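Local coordinates for protein eukaryotic translation initiation factor 5A-2 (Arabidopsis thaliana, PDB 3HKS) that promotes translation elongation and termination by binding the ribosome between its exit and peptidyl sites and rescuing ribosomes stalled on polyproline and other difficult sequences, at residues Ala132-Gly137 with Cys158-Val163; Lys123-Thr126 with Leu130-Gln133. One frame throughout, in Å; residues are numbered along the deposited sequence.

Interaction 1 (Ala132-Gly137 with Cys158-Val163); sequences AQMRLG and CAVKEV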
# COMPACT_ATOMS: atom_id res chain seq x y z
N ALA A 132 17.25 5.55 9.06
CA ALA A 132 18.02 5.93 10.24
C ALA A 132 17.34 5.46 11.52
O ALA A 132 18.02 5.01 12.45
CB ALA A 132 18.25 7.43 10.27
N GLN A 133 16.01 5.58 11.59
CA GLN A 133 15.26 5.08 12.75
C GLN A 133 15.46 3.58 12.96
O GLN A 133 15.64 3.14 14.10
CB GLN A 133 13.76 5.36 12.59
CG GLN A 133 13.36 6.79 12.84
CD GLN A 133 11.88 7.00 12.67
OE1 GLN A 133 11.09 6.65 13.55
NE2 GLN A 133 11.48 7.56 11.54
N MET A 134 15.40 2.81 11.87
CA MET A 134 15.57 1.36 11.91
C MET A 134 16.98 0.97 12.34
O MET A 134 17.14 0.15 13.23
CB MET A 134 15.23 0.72 10.56
CG MET A 134 13.75 0.81 10.22
SD MET A 134 13.34 0.18 8.59
CE MET A 134 13.74 -1.54 8.78
N ARG A 135 17.98 1.57 11.69
CA ARG A 135 19.38 1.27 11.94
C ARG A 135 19.80 1.66 13.35
O ARG A 135 20.49 0.89 14.02
CB ARG A 135 20.30 1.95 10.91
CG ARG A 135 20.21 1.40 9.48
CD ARG A 135 21.33 1.98 8.60
NE ARG A 135 22.63 1.50 9.07
CZ ARG A 135 23.76 2.20 9.09
NH1 ARG A 135 23.79 3.47 8.66
NH2 ARG A 135 24.88 1.64 9.54
N LEU A 136 19.40 2.86 13.78
CA LEU A 136 19.70 3.34 15.13
C LEU A 136 19.02 2.49 16.20
O LEU A 136 19.66 2.09 17.15
CB LEU A 136 19.28 4.80 15.31
CG LEU A 136 19.53 5.46 16.67
CD1 LEU A 136 21.02 5.59 16.96
CD2 LEU A 136 18.86 6.84 16.72
N GLY A 137 17.72 2.23 16.04
CA GLY A 137 16.97 1.40 16.97
C GLY A 137 17.55 -0.00 17.10
O GLY A 137 17.64 -0.54 18.19
N CYS A 158 6.60 1.70 5.49
CA CYS A 158 5.91 2.99 5.50
C CYS A 158 5.88 3.68 6.87
O CYS A 158 5.55 4.87 6.97
CB CYS A 158 4.47 2.82 4.94
SG CYS A 158 3.39 1.78 6.00
N ALA A 159 6.24 2.96 7.94
CA ALA A 159 6.36 3.55 9.28
C ALA A 159 7.33 2.76 10.16
O ALA A 159 7.52 1.57 9.95
CB ALA A 159 5.00 3.68 9.96
N VAL A 160 7.92 3.44 11.13
CA VAL A 160 8.85 2.83 12.08
C VAL A 160 8.60 3.42 13.46
O VAL A 160 8.53 4.64 13.61
CB VAL A 160 10.33 3.06 11.67
CG1 VAL A 160 11.30 2.47 12.73
CG2 VAL A 160 10.62 2.47 10.29
N LYS A 161 8.49 2.57 14.48
CA LYS A 161 8.40 3.03 15.87
C LYS A 161 9.19 2.12 16.81
O LYS A 161 9.34 0.93 16.54
CB LYS A 161 6.95 3.13 16.33
CG LYS A 161 6.22 1.79 16.34
CD LYS A 161 4.77 1.91 16.83
CE LYS A 161 3.98 0.64 16.48
NZ LYS A 161 2.78 0.45 17.34
N GLU A 162 9.68 2.69 17.91
CA GLU A 162 10.22 1.87 18.99
C GLU A 162 9.20 1.65 20.08
O GLU A 162 8.43 2.55 20.42
CB GLU A 162 11.53 2.44 19.54
CG GLU A 162 11.46 3.84 20.07
CD GLU A 162 12.50 4.09 21.13
OE1 GLU A 162 12.29 3.61 22.27
OE2 GLU A 162 13.51 4.74 20.82
N VAL A 163 9.15 0.43 20.62
CA VAL A 163 8.14 0.11 21.63
C VAL A 163 8.74 -0.33 22.98
O VAL A 163 8.00 -0.73 23.88
CB VAL A 163 7.07 -0.91 21.12
CG1 VAL A 163 6.25 -0.32 19.96
CG2 VAL A 163 7.69 -2.23 20.72
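Q133 meets V160 with the two ends of its side chain in different ways. Its CB lies 3.8 Å from V160 CG1, an ordinary apolar touch, while the amide at the far end reaches across toward the strand until OE1 stands 3.3 Å from V160 O. Two acceptors face each other there, so the approach is no hydrogen bond. The amide's other end has a partner on the helix itself: NE2 makes a weak hydrogen bond to the carbonyl of G129, one turn back. A long amide side chain suits this exposed position, since its CB can rest against a valine methyl while the amide stays near the surface.

M134 follows and goes deeper. With chi1 at -68° its CG is anti to its carbonyl carbon, and this methylene comes to 3.5 Å from V160 CG2; SD is 3.9 Å from the same methyl. The methionine crosses the valine at about a right angle, and it also packs on L100 of strand 87-103 and on L124 and P125. Its flexible, unbranched chain can serve all these neighbours at once.

On the strand V160 receives both residues: CG1, anti to the backbone N (chi1 177°), touches Q133 CB and also lies near M134 CG, while CG2 meets M134 CG and SD. A beta-branched residue fits an extended strand and offers two methyls to the helix. No hydrogen bond joins the segments, so the helix is held to the strand here by apolar packing, and the close pair of oxygens contributes no attraction of its own.

Interaction 2 (Lys123-Thr126 with Leu130-Gln133); sequences KLPT and LTAQ. With EDO (1,2-ethanediol), chain F.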
# COMPACT_ATOMS: atom_id res chain seq x y z
N LYS A 123 14.02 -4.71 1.70
CA LYS A 123 15.22 -3.93 1.96
C LYS A 123 14.85 -2.68 2.73
O LYS A 123 13.66 -2.38 2.93
CB LYS A 123 15.93 -3.60 0.65
CG LYS A 123 16.31 -4.86 -0.15
CD LYS A 123 17.37 -4.59 -1.19
CE LYS A 123 18.76 -4.47 -0.56
NZ LYS A 123 19.83 -4.49 -1.60
N LEU A 124 15.88 -1.98 3.21
CA LEU A 124 15.70 -0.71 3.90
C LEU A 124 14.97 0.29 2.99
O LEU A 124 15.25 0.36 1.79
CB LEU A 124 17.06 -0.13 4.33
CG LEU A 124 17.77 -0.86 5.48
CD1 LEU A 124 19.25 -0.51 5.48
CD2 LEU A 124 17.14 -0.49 6.82
N PRO A 125 14.02 1.06 3.56
CA PRO A 125 13.28 1.97 2.68
C PRO A 125 14.18 3.08 2.12
O PRO A 125 15.21 3.40 2.71
CB PRO A 125 12.18 2.54 3.58
CG PRO A 125 12.64 2.29 5.00
CD PRO A 125 13.62 1.16 4.98
N THR A 126 13.78 3.66 0.98
CA THR A 126 14.52 4.77 0.37
C THR A 126 14.47 6.05 1.23
O THR A 126 15.40 6.85 1.20
CB THR A 126 14.03 5.05 -1.08
OG1 THR A 126 12.66 5.45 -1.05
CG2 THR A 126 14.18 3.80 -1.96
N LEU A 130 13.25 7.03 7.93
CA LEU A 130 12.79 5.69 8.29
C LEU A 130 13.97 4.74 8.44
O LEU A 130 14.01 3.96 9.38
CB LEU A 130 11.81 5.17 7.24
CG LEU A 130 10.29 5.14 7.50
CD1 LEU A 130 9.79 6.16 8.53
CD2 LEU A 130 9.51 5.25 6.18
N THR A 131 14.93 4.82 7.53
CA THR A 131 16.13 3.98 7.56
C THR A 131 17.02 4.27 8.77
O THR A 131 17.50 3.34 9.42
CB THR A 131 16.89 4.05 6.21
OG1 THR A 131 16.20 3.25 5.26
CG2 THR A 131 18.34 3.53 6.33
N ALA A 132 17.25 5.55 9.06
CA ALA A 132 18.02 5.93 10.24
C ALA A 132 17.34 5.46 11.52
O ALA A 132 18.02 5.01 12.45
CB ALA A 132 18.25 7.43 10.27
N GLN A 133 16.01 5.58 11.59
CA GLN A 133 15.26 5.08 12.75
C GLN A 133 15.46 3.58 12.96
O GLN A 133 15.64 3.14 14.10
CB GLN A 133 13.76 5.36 12.59
CG GLN A 133 13.36 6.79 12.84
CD GLN A 133 11.88 7.00 12.67
OE1 GLN A 133 11.09 6.65 13.55
NE2 GLN A 133 11.48 7.56 11.54
C1 EDO F . 11.11 -2.47 0.75
O1 EDO F . 12.06 -3.14 -0.10
C2 EDO F . 11.48 -1.00 0.90
O2 EDO F . 10.38 -0.24 1.43
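The chi1 of T131, -77°, sets OG1 beside the backbone N and anti to the carbonyl carbon, which turns the hydroxyl toward the loop and leaves CG2 anti to the backbone N. The CB of L124 lies 3.6 Å from T131 OG1, and the two side chains cross at about a right angle.

The hydroxyl donates to P125 O over 2.7 Å, a short bond. It arrives at a C=O...donor angle of 137°, tilted 15° from the carbonyl plane. This bond to the loop carbonyl is the firm one; a weak hydrogen bond between OG1 and the carbonyl of D127, four residues back, is secondary. Threonine suits this position because it carries a small polar group on a short, branched stem.

The proline ring lies against the same hydroxyl, with CD 3.3 Å from T131 OG1, and its CG is 3.7 Å from L130 CB, crossing that leucine at about a right angle. A rigid ring offers a compact apolar surface to the first turn of the helix, and on its other contacts it meets M134 and I157. Upstream, the backbone N of K123 gives a nearly straight bond to O1 of an ethanediol 3.1 Å away, a molecule probably left from the crystallisation liquor that also bonds to I157 N.

D127, just before helix 128-139, accepts from L130 N with OD1, as an N-cap residue does. The arrangement is thus a loop folded back on the first turn of the helix, within the C-terminal OB-fold domain of the eIF-5A family.

How the interactions relate
Both contacts use helix 128-139, and their segments overlap at A132 and Q133, of which only Q133 takes part, in interaction 1; they hold different neighbours to the helix. Interaction 1 sets the helix against strand 154-163 and is partly buried, whereas interaction 2 joins the helix start to the loop that precedes it and is a surface contact. The chemistry follows the place: the strand contact relies on hydrocarbon packing without a hydrogen bond, while the loop contact adds a side-chain hydroxyl bond to a backbone carbonyl. Their centres are about 8 Å apart, and they adjoin where M134 SD lies 3.8 Å from P125 CD and V160 CG2 lies 3.8 Å from L130 O.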